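Local coordinates for protein ATP-dependent 6-phosphofructokinase isozyme 2 (Escherichia coli, PDB 3UMO) that phosphorylates D-fructose 6-phosphate to fructose 1,6-bisphosphate with MgATP, the first committing step of glycolysis, and works as a homodimer, at residues A45-H50 against G255-G260; V242-K247 against Q301-Y306; A286-G291 against H297-K302. All coordinates share one frame; numbering follows the deposited sequence.

The three contacts illustrate how a ribokinase-fold enzyme builds its nucleotide and cation sites from helices and the loops between them. Contact 1 joins helix 40-50 to helix 254-267 about 8 Å from the centre of the chain; both its segments precede those of contact 3 in the sequence, while those of contacts 1 and 2 alternate. In contact 2 loop 242-247, after strand 238-241, packs on helix 297-307, which thus links it to the neighbourhood of the potassium site in contact 3. Contacts 2 and 3 share Q301 and K302, their centres about 10 Å apart. Centres of contacts 1 and 3 are about 11 Å apart, S257 packing on A286; both contacts touch ATP.

Contact 1. Residues A45-H50 against G255-G260; sequences ARAIAH and GDSMVG. With ATP (adenosine-5'-triphosphate), chain E.
A47 and I48 meet S257 and G260 where two helices cross at close range, the segment axes coming within 7.9 Å at a signed angle of -61°. The CA atoms of I48 and G260 are 5.1 Å apart, a spacing consistent with the lack of a side chain at G260 and the small one at A47. A beta carbon at G260 would point at A47 and press tightly on its CB and on CG1 of I48. A47 directs its methyl across the gap, CB resting 3.8 Å from CA of S257. I48 reaches over differently: CG1 lies anti to the carbonyl carbon (chi1 -78°) and passes 3.5 Å from the backbone O of G260, with CD1 extending along the same residue. The second helix is the one that, in the PfkB family, carries the probable catalytic base near its N-terminal end, here D256, assigned by similarity. One residue before it, the N-H of G255 gives a hydrogen bond to O2G of the ATP gamma-phosphate (3.1 Å, 153° at the hydrogen). An alanine at I48 would remove CG1, CG2 and CD1 and would probably leave a gap beside the G260 carbonyl. S257, beside A47, bonds G253 O and C295 N through its OG. On the flank turned away from helix 40-50, M258 bends at chi3 to bring CE to 3.2 Å from the ribose O3'.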
loop_
_atom_site.group_PDB
_atom_site.type_symbol
_atom_site.label_atom_id
_atom_site.label_comp_id
_atom_site.label_asym_id
_atom_site.label_seq_id
_atom_site.Cartn_x
_atom_site.Cartn_y
_atom_site.Cartn_z
ATOM N N ALA A 45 4.682 33.339 0.500
ATOM C CA ALA A 45 5.464 34.352 -0.210
ATOM C C ALA A 45 5.695 33.968 -1.677
ATOM O O ALA A 45 5.645 34.819 -2.575
ATOM C CB ALA A 45 6.792 34.603 0.493
ATOM N N ARG A 46 5.950 32.687 -1.921
ATOM C CA ARG A 46 6.143 32.207 -3.289
ATOM C C ARG A 46 4.855 32.322 -4.108
ATOM O O ARG A 46 4.880 32.742 -5.271
ATOM C CB ARG A 46 6.668 30.772 -3.291
ATOM C CG ARG A 46 8.040 30.626 -2.638
ATOM C CD ARG A 46 8.448 29.164 -2.520
ATOM N NE ARG A 46 8.813 28.587 -3.810
ATOM C CZ ARG A 46 8.431 27.384 -4.225
ATOM N NH1 ARG A 46 7.667 26.627 -3.453
ATOM N NH2 ARG A 46 8.814 26.936 -5.416
ATOM N N ALA A 47 3.729 31.969 -3.494
ATOM C CA ALA A 47 2.429 32.074 -4.167
ATOM C C ALA A 47 2.132 33.523 -4.513
ATOM O O ALA A 47 1.613 33.832 -5.592
ATOM C CB ALA A 47 1.315 31.500 -3.289
ATOM N N ILE A 48 2.473 34.421 -3.594
ATOM C CA ILE A 48 2.238 35.838 -3.822
ATOM C C ILE A 48 3.044 36.322 -5.026
ATOM O O ILE A 48 2.535 37.072 -5.861
ATOM C CB ILE A 48 2.534 36.666 -2.557
ATOM C CG1 ILE A 48 1.364 36.518 -1.577
ATOM C CG2 ILE A 48 2.777 38.128 -2.913
ATOM C CD1 ILE A 48 1.631 37.081 -0.173
ATOM N N ALA A 49 4.286 35.863 -5.134
ATOM C CA ALA A 49 5.110 36.179 -6.296
ATOM C C ALA A 49 4.460 35.686 -7.593
ATOM O O ALA A 49 4.410 36.421 -8.585
ATOM C CB ALA A 49 6.507 35.592 -6.137
ATOM N N HIS A 50 3.961 34.452 -7.588
ATOM C CA HIS A 50 3.286 33.899 -8.766
ATOM C C HIS A 50 2.091 34.750 -9.172
ATOM O O HIS A 50 1.811 34.918 -10.362
ATOM C CB HIS A 50 2.804 32.468 -8.519
ATOM C CG HIS A 50 3.907 31.468 -8.391
ATOM N ND1 HIS A 50 5.234 31.834 -8.329
ATOM C CD2 HIS A 50 3.882 30.117 -8.322
ATOM C CE1 HIS A 50 5.979 30.748 -8.226
ATOM N NE2 HIS A 50 5.184 29.694 -8.218
ATOM N N GLY A 255 -3.419 25.157 0.219
ATOM C CA GLY A 255 -3.607 26.016 1.377
ATOM C C GLY A 255 -2.779 27.295 1.323
ATOM O O GLY A 255 -3.289 28.404 1.533
ATOM N N ASP A 256 -1.493 27.149 1.046
ATOM C CA ASP A 256 -0.610 28.306 1.014
ATOM C C ASP A 256 -0.922 29.218 -0.170
ATOM O O ASP A 256 -0.783 30.434 -0.070
ATOM C CB ASP A 256 0.851 27.859 1.008
ATOM C CG ASP A 256 1.229 27.097 2.269
ATOM O OD1 ASP A 256 2.111 26.215 2.192
ATOM O OD2 ASP A 256 0.644 27.376 3.340
ATOM N N SER A 257 -1.348 28.632 -1.285
ATOM C CA SER A 257 -1.751 29.425 -2.438
ATOM C C SER A 257 -2.977 30.250 -2.091
ATOM O O SER A 257 -3.044 31.439 -2.413
ATOM C CB SER A 257 -2.053 28.533 -3.643
ATOM O OG SER A 257 -0.859 27.938 -4.133
ATOM N N MET A 258 -3.951 29.618 -1.442
ATOM C CA MET A 258 -5.143 30.336 -0.997
ATOM C C MET A 258 -4.797 31.478 -0.045
ATOM O O MET A 258 -5.318 32.593 -0.184
ATOM C CB MET A 258 -6.134 29.379 -0.324
ATOM C CG MET A 258 -7.213 30.100 0.475
ATOM S SD MET A 258 -8.490 28.974 1.069
ATOM C CE MET A 258 -9.694 29.109 -0.252
ATOM N N VAL A 259 -3.936 31.209 0.934
ATOM C CA VAL A 259 -3.538 32.256 1.878
ATOM C C VAL A 259 -2.832 33.423 1.188
ATOM O O VAL A 259 -3.116 34.591 1.489
ATOM C CB VAL A 259 -2.691 31.697 3.040
ATOM C CG1 VAL A 259 -2.127 32.828 3.886
ATOM C CG2 VAL A 259 -3.543 30.767 3.890
ATOM N N GLY A 260 -1.936 33.108 0.253
ATOM C CA GLY A 260 -1.250 34.131 -0.523
ATOM C C GLY A 260 -2.230 35.037 -1.249
ATOM O O GLY A 260 -2.107 36.268 -1.209
HETATM P PG ATP E . -2.923 22.409 2.782
HETATM O O1G ATP E . -2.273 23.221 3.847
HETATM O O2G ATP E . -2.075 22.647 1.536
HETATM O O3G ATP E . -3.008 20.958 3.110
HETATM P PB ATP E . -5.443 23.182 3.538
HETATM O O1B ATP E . -5.863 21.814 4.158
HETATM O O2B ATP E . -5.045 24.248 4.580
HETATM O O3B ATP E . -4.315 23.007 2.424
HETATM P PA ATP E . -7.687 23.217 1.735
HETATM O O1A ATP E . -7.494 21.737 1.585
HETATM O O2A ATP E . -9.112 23.608 2.132
HETATM O O3A ATP E . -6.679 23.807 2.758
HETATM O "O5'" ATP E . -7.261 23.898 0.341
HETATM C "C5'" ATP E . -7.506 25.249 0.141
HETATM C "C4'" ATP E . -8.220 25.625 -1.077
HETATM O "O4'" ATP E . -7.624 24.914 -2.184
HETATM C "C3'" ATP E . -9.616 25.161 -1.080
HETATM O "O3'" ATP E . -10.450 26.044 -0.430
HETATM C "C2'" ATP E . -9.912 25.032 -2.518
HETATM O "O2'" ATP E . -10.077 26.269 -3.080
HETATM C "C1'" ATP E . -8.650 24.457 -3.035
HETATM N N9 ATP E . -8.685 22.996 -3.044
HETATM C C8 ATP E . -8.151 22.181 -2.115
HETATM N N7 ATP E . -8.406 20.904 -2.494
HETATM C C5 ATP E . -9.097 20.916 -3.653
HETATM C C6 ATP E . -9.609 19.917 -4.487
HETATM N N6 ATP E . -9.440 18.463 -4.154
HETATM N N1 ATP E . -10.265 20.286 -5.600
HETATM C C2 ATP E . -10.431 21.582 -5.917
HETATM N N3 ATP E . -9.948 22.554 -5.139
HETATM C C4 ATP E . -9.280 22.254 -4.012
#

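Contact 2. Residues V242-K247 against Q301-Y306; sequences VPPPVK and QKIYAY
The aromatic ring of Y306 is met obliquely by CB of P244 on its CD2/CE2 side, and the same ring makes a cation-pi contact with R309. CB of P244 makes the nearest approach, 3.5 Å from CE2 of Y306, and is also close to CD2 (3.7 Å). The two side chains run antiparallel alongside one another. At the far end of the ring, Y306 OH approaches CD of P245 at 4.3 Å, a loose contact without a hydrogen bond. Y306 extends this far because its CG stands anti to the backbone N (chi1 168°), which swings the ring out from the helix toward the prolines. One turn earlier, I303 meets another part of P244: its CG2 methyl lies 3.7 Å from CD, and the isoleucine side chain lies roughly perpendicular to the proline. P244 thus fits against two residues spaced i, i+3 on helix 297-307, with CB given to the tyrosine and CD to the isoleucine. Residues 242-247 follow strand 238-241 and have no regular secondary structure. Three consecutive prolines restrict their path, and P245 is the centre of an inverse gamma turn in which V246 N bonds P244 O. Beyond the pair, I303 packs on A281 of helix 272-286, and P244 also touches P202 of the second subunit, which places the contact beside the dimer partner. Because no hydrogen bond joins the two segments, their fit depends on shape and on burial of apolar surface, with the proline rings supplying a stiff surface for the helix.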
loop_
_atom_site.group_PDB
_atom_site.type_symbol
_atom_site.label_atom_id
_atom_site.label_comp_id
_atom_site.label_asym_id
_atom_site.label_seq_id
_atom_site.Cartn_x
_atom_site.Cartn_y
_atom_site.Cartn_z
ATOM N N VAL A 242 -17.537 27.903 -3.879
ATOM C CA VAL A 242 -17.181 26.559 -4.328
ATOM C C VAL A 242 -16.415 26.656 -5.648
ATOM O O VAL A 242 -16.808 27.414 -6.535
ATOM C CB VAL A 242 -18.455 25.715 -4.516
ATOM C CG1 VAL A 242 -18.129 24.235 -4.737
ATOM C CG2 VAL A 242 -19.352 25.886 -3.298
ATOM N N PRO A 243 -15.311 25.898 -5.779
ATOM C CA PRO A 243 -14.540 25.927 -7.025
ATOM C C PRO A 243 -15.334 25.316 -8.168
ATOM O O PRO A 243 -16.284 24.560 -7.937
ATOM C CB PRO A 243 -13.342 25.007 -6.732
ATOM C CG PRO A 243 -13.413 24.654 -5.291
ATOM C CD PRO A 243 -14.802 24.901 -4.827
ATOM N N PRO A 244 -14.941 25.625 -9.408
ATOM C CA PRO A 244 -15.574 24.974 -10.555
ATOM C C PRO A 244 -15.219 23.491 -10.594
ATOM O O PRO A 244 -14.225 23.079 -9.980
ATOM C CB PRO A 244 -14.967 25.712 -11.759
ATOM C CG PRO A 244 -13.706 26.316 -11.253
ATOM C CD PRO A 244 -13.956 26.643 -9.812
ATOM N N PRO A 245 -16.039 22.688 -11.293
ATOM C CA PRO A 245 -15.847 21.234 -11.323
ATOM C C PRO A 245 -14.747 20.821 -12.291
ATOM O O PRO A 245 -15.027 20.332 -13.387
ATOM C CB PRO A 245 -17.209 20.708 -11.790
ATOM C CG PRO A 245 -17.806 21.827 -12.576
ATOM C CD PRO A 245 -17.281 23.104 -11.972
ATOM N N VAL A 246 -13.506 21.042 -11.871
ATOM C CA VAL A 246 -12.330 20.632 -12.625
ATOM C C VAL A 246 -11.519 19.671 -11.771
ATOM O O VAL A 246 -11.392 19.867 -10.563
ATOM C CB VAL A 246 -11.457 21.844 -13.003
ATOM C CG1 VAL A 246 -10.246 21.400 -13.824
ATOM C CG2 VAL A 246 -12.285 22.862 -13.773
ATOM N N LYS A 247 -10.977 18.634 -12.400
ATOM C CA LYS A 247 -10.255 17.588 -11.680
ATOM C C LYS A 247 -8.933 18.069 -11.092
ATOM O O LYS A 247 -8.105 18.670 -11.780
ATOM C CB LYS A 247 -9.999 16.389 -12.594
ATOM C CG LYS A 247 -9.383 15.187 -11.890
ATOM C CD LYS A 247 -8.985 14.116 -12.896
ATOM C CE LYS A 247 -7.472 13.984 -12.981
ATOM N NZ LYS A 247 -7.026 13.432 -14.292
ATOM N N GLN A 301 -6.491 33.479 -12.426
ATOM C CA GLN A 301 -7.321 34.475 -13.098
ATOM C C GLN A 301 -8.535 33.847 -13.766
ATOM O O GLN A 301 -9.638 34.384 -13.687
ATOM C CB GLN A 301 -6.503 35.258 -14.129
ATOM C CG GLN A 301 -7.329 36.224 -14.962
ATOM C CD GLN A 301 -6.474 37.196 -15.756
ATOM O OE1 GLN A 301 -5.311 36.920 -16.055
ATOM N NE2 GLN A 301 -7.046 38.348 -16.092
ATOM N N LYS A 302 -8.327 32.707 -14.420
ATOM C CA LYS A 302 -9.405 32.019 -15.134
ATOM C C LYS A 302 -10.493 31.549 -14.171
ATOM O O LYS A 302 -11.689 31.741 -14.415
ATOM C CB LYS A 302 -8.847 30.824 -15.913
ATOM C CG LYS A 302 -9.884 30.078 -16.750
ATOM C CD LYS A 302 -9.331 28.748 -17.268
ATOM C CE LYS A 302 -8.110 28.957 -18.153
ATOM N NZ LYS A 302 -7.582 27.671 -18.711
ATOM N N ILE A 303 -10.073 30.924 -13.076
ATOM C CA ILE A 303 -11.026 30.464 -12.069
ATOM C C ILE A 303 -11.735 31.652 -11.411
ATOM O O ILE A 303 -12.957 31.642 -11.247
ATOM C CB ILE A 303 -10.352 29.578 -11.004
ATOM C CG1 ILE A 303 -9.827 28.292 -11.652
ATOM C CG2 ILE A 303 -11.350 29.242 -9.888
ATOM C CD1 ILE A 303 -8.861 27.495 -10.781
ATOM N N TYR A 304 -10.974 32.684 -11.056
ATOM C CA TYR A 304 -11.566 33.875 -10.452
ATOM C C TYR A 304 -12.614 34.527 -11.357
ATOM O O TYR A 304 -13.670 34.941 -10.886
ATOM C CB TYR A 304 -10.483 34.884 -10.058
ATOM C CG TYR A 304 -11.026 36.141 -9.418
ATOM C CD1 TYR A 304 -11.452 36.143 -8.095
ATOM C CD2 TYR A 304 -11.113 37.327 -10.141
ATOM C CE1 TYR A 304 -11.949 37.293 -7.506
ATOM C CE2 TYR A 304 -11.608 38.481 -9.563
ATOM C CZ TYR A 304 -12.023 38.460 -8.248
ATOM O OH TYR A 304 -12.515 39.614 -7.684
ATOM N N ALA A 305 -12.329 34.607 -12.654
ATOM C CA ALA A 305 -13.293 35.155 -13.608
ATOM C C ALA A 305 -14.597 34.359 -13.603
ATOM O O ALA A 305 -15.690 34.935 -13.639
ATOM C CB ALA A 305 -12.699 35.194 -15.010
ATOM N N TYR A 306 -14.475 33.035 -13.557
ATOM C CA TYR A 306 -15.640 32.157 -13.494
ATOM C C TYR A 306 -16.443 32.407 -12.222
ATOM O O TYR A 306 -17.660 32.539 -12.273
ATOM C CB TYR A 306 -15.208 30.692 -13.568
ATOM C CG TYR A 306 -16.291 29.689 -13.226
ATOM C CD1 TYR A 306 -17.202 29.263 -14.186
ATOM C CD2 TYR A 306 -16.386 29.147 -11.946
ATOM C CE1 TYR A 306 -18.181 28.339 -13.879
ATOM C CE2 TYR A 306 -17.366 28.226 -11.631
ATOM C CZ TYR A 306 -18.257 27.823 -12.603
ATOM O OH TYR A 306 -19.231 26.902 -12.291
#

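Contact 3. Residues A286-G291 against H297-K302; sequences ATLNQG and HDDTQK. With K (potassium ion), chain F; ATP (adenosine-5'-triphosphate), chain E.
N289 OD1 and D299 OD2 stand 4.0 Å apart, both acceptors, and are bridged by one water that donates a hydrogen bond to each, at 2.7 Å to N289 OD1 and 2.6 Å to D299 OD2. The amide and carboxylate planes are turned 43° from one another. The other end of the amide is held separately, N289 ND2 bonding L294 O, so the group is gripped at both its nitrogen and its oxygen, which probably limits its rotation. Van der Waals contact is modest: CD1 of L288 lies 4.1 Å from CG of D299, the leucine methyl lying against the carboxylate group. L288 gets there with CG anti to the carbonyl carbon (chi1 -57°), and D299 adopts the same arrangement from helix 297-307. Half of the potassium ligands come from residues 286-291, in the monovalent-cation site of the ribokinase family. Three backbone oxygens bind the ion here, A286 O at 2.9 Å, N289 O at 2.8 Å and G291 O at 2.8 Å, and S250, V252 and R293 supply the other three with their own carbonyls. A type I turn from A286 to N289 is consistent with both oxygens facing the ion, and the positive phi of G291 (61°) suits the residue without a side chain. Ligand packing comes from the same turn: CG2 of T287 touches C4 of the ATP adenine at 3.6 Å, while its OG1 bonds S284 O. At the start of the helix, H297 ND1 donates in its ring plane to D298 OD1.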
loop_
_atom_site.group_PDB
_atom_site.type_symbol
_atom_site.label_atom_id
_atom_site.label_comp_id
_atom_site.label_asym_id
_atom_site.label_seq_id
_atom_site.Cartn_x
_atom_site.Cartn_y
_atom_site.Cartn_z
ATOM N N ALA A 286 -3.855 25.907 -7.695
ATOM C CA ALA A 286 -2.714 25.120 -7.251
ATOM C C ALA A 286 -2.910 23.632 -7.539
ATOM O O ALA A 286 -1.965 22.935 -7.888
ATOM C CB ALA A 286 -2.451 25.343 -5.774
ATOM N N THR A 287 -4.139 23.152 -7.388
ATOM C CA THR A 287 -4.420 21.732 -7.560
ATOM C C THR A 287 -4.320 21.268 -9.009
ATOM O O THR A 287 -4.308 20.069 -9.275
ATOM C CB THR A 287 -5.807 21.341 -7.011
ATOM O OG1 THR A 287 -6.825 21.795 -7.909
ATOM C CG2 THR A 287 -6.029 21.946 -5.638
ATOM N N LEU A 288 -4.254 22.212 -9.943
ATOM C CA LEU A 288 -4.184 21.854 -11.361
ATOM C C LEU A 288 -2.782 21.441 -11.798
ATOM O O LEU A 288 -2.603 20.780 -12.819
ATOM C CB LEU A 288 -4.655 23.015 -12.235
ATOM C CG LEU A 288 -6.063 23.493 -11.914
ATOM C CD1 LEU A 288 -6.426 24.691 -12.787
ATOM C CD2 LEU A 288 -7.049 22.346 -12.099
ATOM N N ASN A 289 -1.797 21.859 -11.006
ATOM C CA ASN A 289 -0.391 21.581 -11.268
ATOM C C ASN A 289 0.097 20.364 -10.502
ATOM O O ASN A 289 -0.283 20.148 -9.355
ATOM C CB ASN A 289 0.472 22.791 -10.901
ATOM C CG ASN A 289 0.111 24.027 -11.692
ATOM O OD1 ASN A 289 -0.353 23.937 -12.826
ATOM N ND2 ASN A 289 0.327 25.192 -11.098
ATOM N N GLN A 290 0.941 19.568 -11.149
ATOM C CA GLN A 290 1.445 18.340 -10.553
ATOM C C GLN A 290 2.433 18.615 -9.428
ATOM O O GLN A 290 3.079 19.658 -9.392
ATOM C CB GLN A 290 2.104 17.462 -11.619
ATOM N N GLY A 291 2.543 17.665 -8.509
ATOM C CA GLY A 291 3.488 17.774 -7.417
ATOM C C GLY A 291 3.259 18.969 -6.517
ATOM O O GLY A 291 2.125 19.305 -6.185
ATOM N N HIS A 297 -0.532 32.363 -12.106
ATOM C CA HIS A 297 -1.351 33.557 -12.320
ATOM C C HIS A 297 -2.524 33.328 -13.273
ATOM O O HIS A 297 -3.657 33.724 -12.982
ATOM C CB HIS A 297 -0.497 34.724 -12.825
ATOM C CG HIS A 297 -1.294 35.944 -13.179
ATOM N ND1 HIS A 297 -1.922 36.093 -14.396
ATOM C CD2 HIS A 297 -1.569 37.065 -12.472
ATOM C CE1 HIS A 297 -2.551 37.256 -14.426
ATOM N NE2 HIS A 297 -2.351 37.866 -13.270
ATOM N N ASP A 298 -2.251 32.702 -14.413
ATOM C CA ASP A 298 -3.270 32.540 -15.447
ATOM C C ASP A 298 -4.409 31.621 -15.019
ATOM O O ASP A 298 -5.574 31.924 -15.279
ATOM C CB ASP A 298 -2.652 32.052 -16.756
ATOM C CG ASP A 298 -1.714 33.074 -17.373
ATOM O OD1 ASP A 298 -1.614 34.199 -16.835
ATOM O OD2 ASP A 298 -1.084 32.753 -18.404
ATOM N N ASP A 299 -4.080 30.506 -14.373
ATOM C CA ASP A 299 -5.112 29.586 -13.890
ATOM C C ASP A 299 -5.956 30.252 -12.810
ATOM O O ASP A 299 -7.178 30.094 -12.779
ATOM C CB ASP A 299 -4.492 28.300 -13.336
ATOM C CG ASP A 299 -3.888 27.423 -14.412
ATOM O OD1 ASP A 299 -4.292 27.547 -15.589
ATOM O OD2 ASP A 299 -3.010 26.597 -14.065
ATOM N N THR A 300 -5.304 31.001 -11.926
ATOM C CA THR A 300 -6.020 31.691 -10.851
ATOM C C THR A 300 -6.975 32.726 -11.444
ATOM O O THR A 300 -8.135 32.826 -11.038
ATOM C CB THR A 300 -5.039 32.357 -9.855
ATOM O OG1 THR A 300 -4.160 31.360 -9.304
ATOM C CG2 THR A 300 -5.794 33.049 -8.724
ATOM N N GLN A 301 -6.491 33.479 -12.426
ATOM C CA GLN A 301 -7.321 34.475 -13.098
ATOM C C GLN A 301 -8.535 33.847 -13.766
ATOM O O GLN A 301 -9.638 34.384 -13.687
ATOM C CB GLN A 301 -6.503 35.258 -14.129
ATOM C CG GLN A 301 -7.329 36.224 -14.962
ATOM C CD GLN A 301 -6.474 37.196 -15.756
ATOM O OE1 GLN A 301 -5.311 36.920 -16.055
ATOM N NE2 GLN A 301 -7.046 38.348 -16.092
ATOM N N LYS A 302 -8.327 32.707 -14.420
ATOM C CA LYS A 302 -9.405 32.019 -15.134
ATOM C C LYS A 302 -10.493 31.549 -14.171
ATOM O O LYS A 302 -11.689 31.741 -14.415
ATOM C CB LYS A 302 -8.847 30.824 -15.913
ATOM C CG LYS A 302 -9.884 30.078 -16.750
ATOM C CD LYS A 302 -9.331 28.748 -17.268
ATOM C CE LYS A 302 -8.110 28.957 -18.153
ATOM N NZ LYS A 302 -7.582 27.671 -18.711
HETATM K K K F . 0.092 21.144 -6.821
HETATM P PG ATP E . -2.923 22.409 2.782
HETATM O O1G ATP E . -2.273 23.221 3.847
HETATM O O2G ATP E . -2.075 22.647 1.536
HETATM O O3G ATP E . -3.008 20.958 3.110
HETATM P PB ATP E . -5.443 23.182 3.538
HETATM O O1B ATP E . -5.863 21.814 4.158
HETATM O O2B ATP E . -5.045 24.248 4.580
HETATM O O3B ATP E . -4.315 23.007 2.424
HETATM P PA ATP E . -7.687 23.217 1.735
HETATM O O1A ATP E . -7.494 21.737 1.585
HETATM O O2A ATP E . -9.112 23.608 2.132
HETATM O O3A ATP E . -6.679 23.807 2.758
HETATM O "O5'" ATP E . -7.261 23.898 0.341
HETATM C "C5'" ATP E . -7.506 25.249 0.141
HETATM C "C4'" ATP E . -8.220 25.625 -1.077
HETATM O "O4'" ATP E . -7.624 24.914 -2.184
HETATM C "C3'" ATP E . -9.616 25.161 -1.080
HETATM O "O3'" ATP E . -10.450 26.044 -0.430
HETATM C "C2'" ATP E . -9.912 25.032 -2.518
HETATM O "O2'" ATP E . -10.077 26.269 -3.080
HETATM C "C1'" ATP E . -8.650 24.457 -3.035
HETATM N N9 ATP E . -8.685 22.996 -3.044
HETATM C C8 ATP E . -8.151 22.181 -2.115
HETATM N N7 ATP E . -8.406 20.904 -2.494
HETATM C C5 ATP E . -9.097 20.916 -3.653
HETATM C C6 ATP E . -9.609 19.917 -4.487
HETATM N N6 ATP E . -9.440 18.463 -4.154
HETATM N N1 ATP E . -10.265 20.286 -5.600
HETATM C C2 ATP E . -10.431 21.582 -5.917
HETATM N N3 ATP E . -9.948 22.554 -5.139
HETATM C C4 ATP E . -9.280 22.254 -4.012
HETATM O O HOH W 1 -1.906 24.394 -14.926
#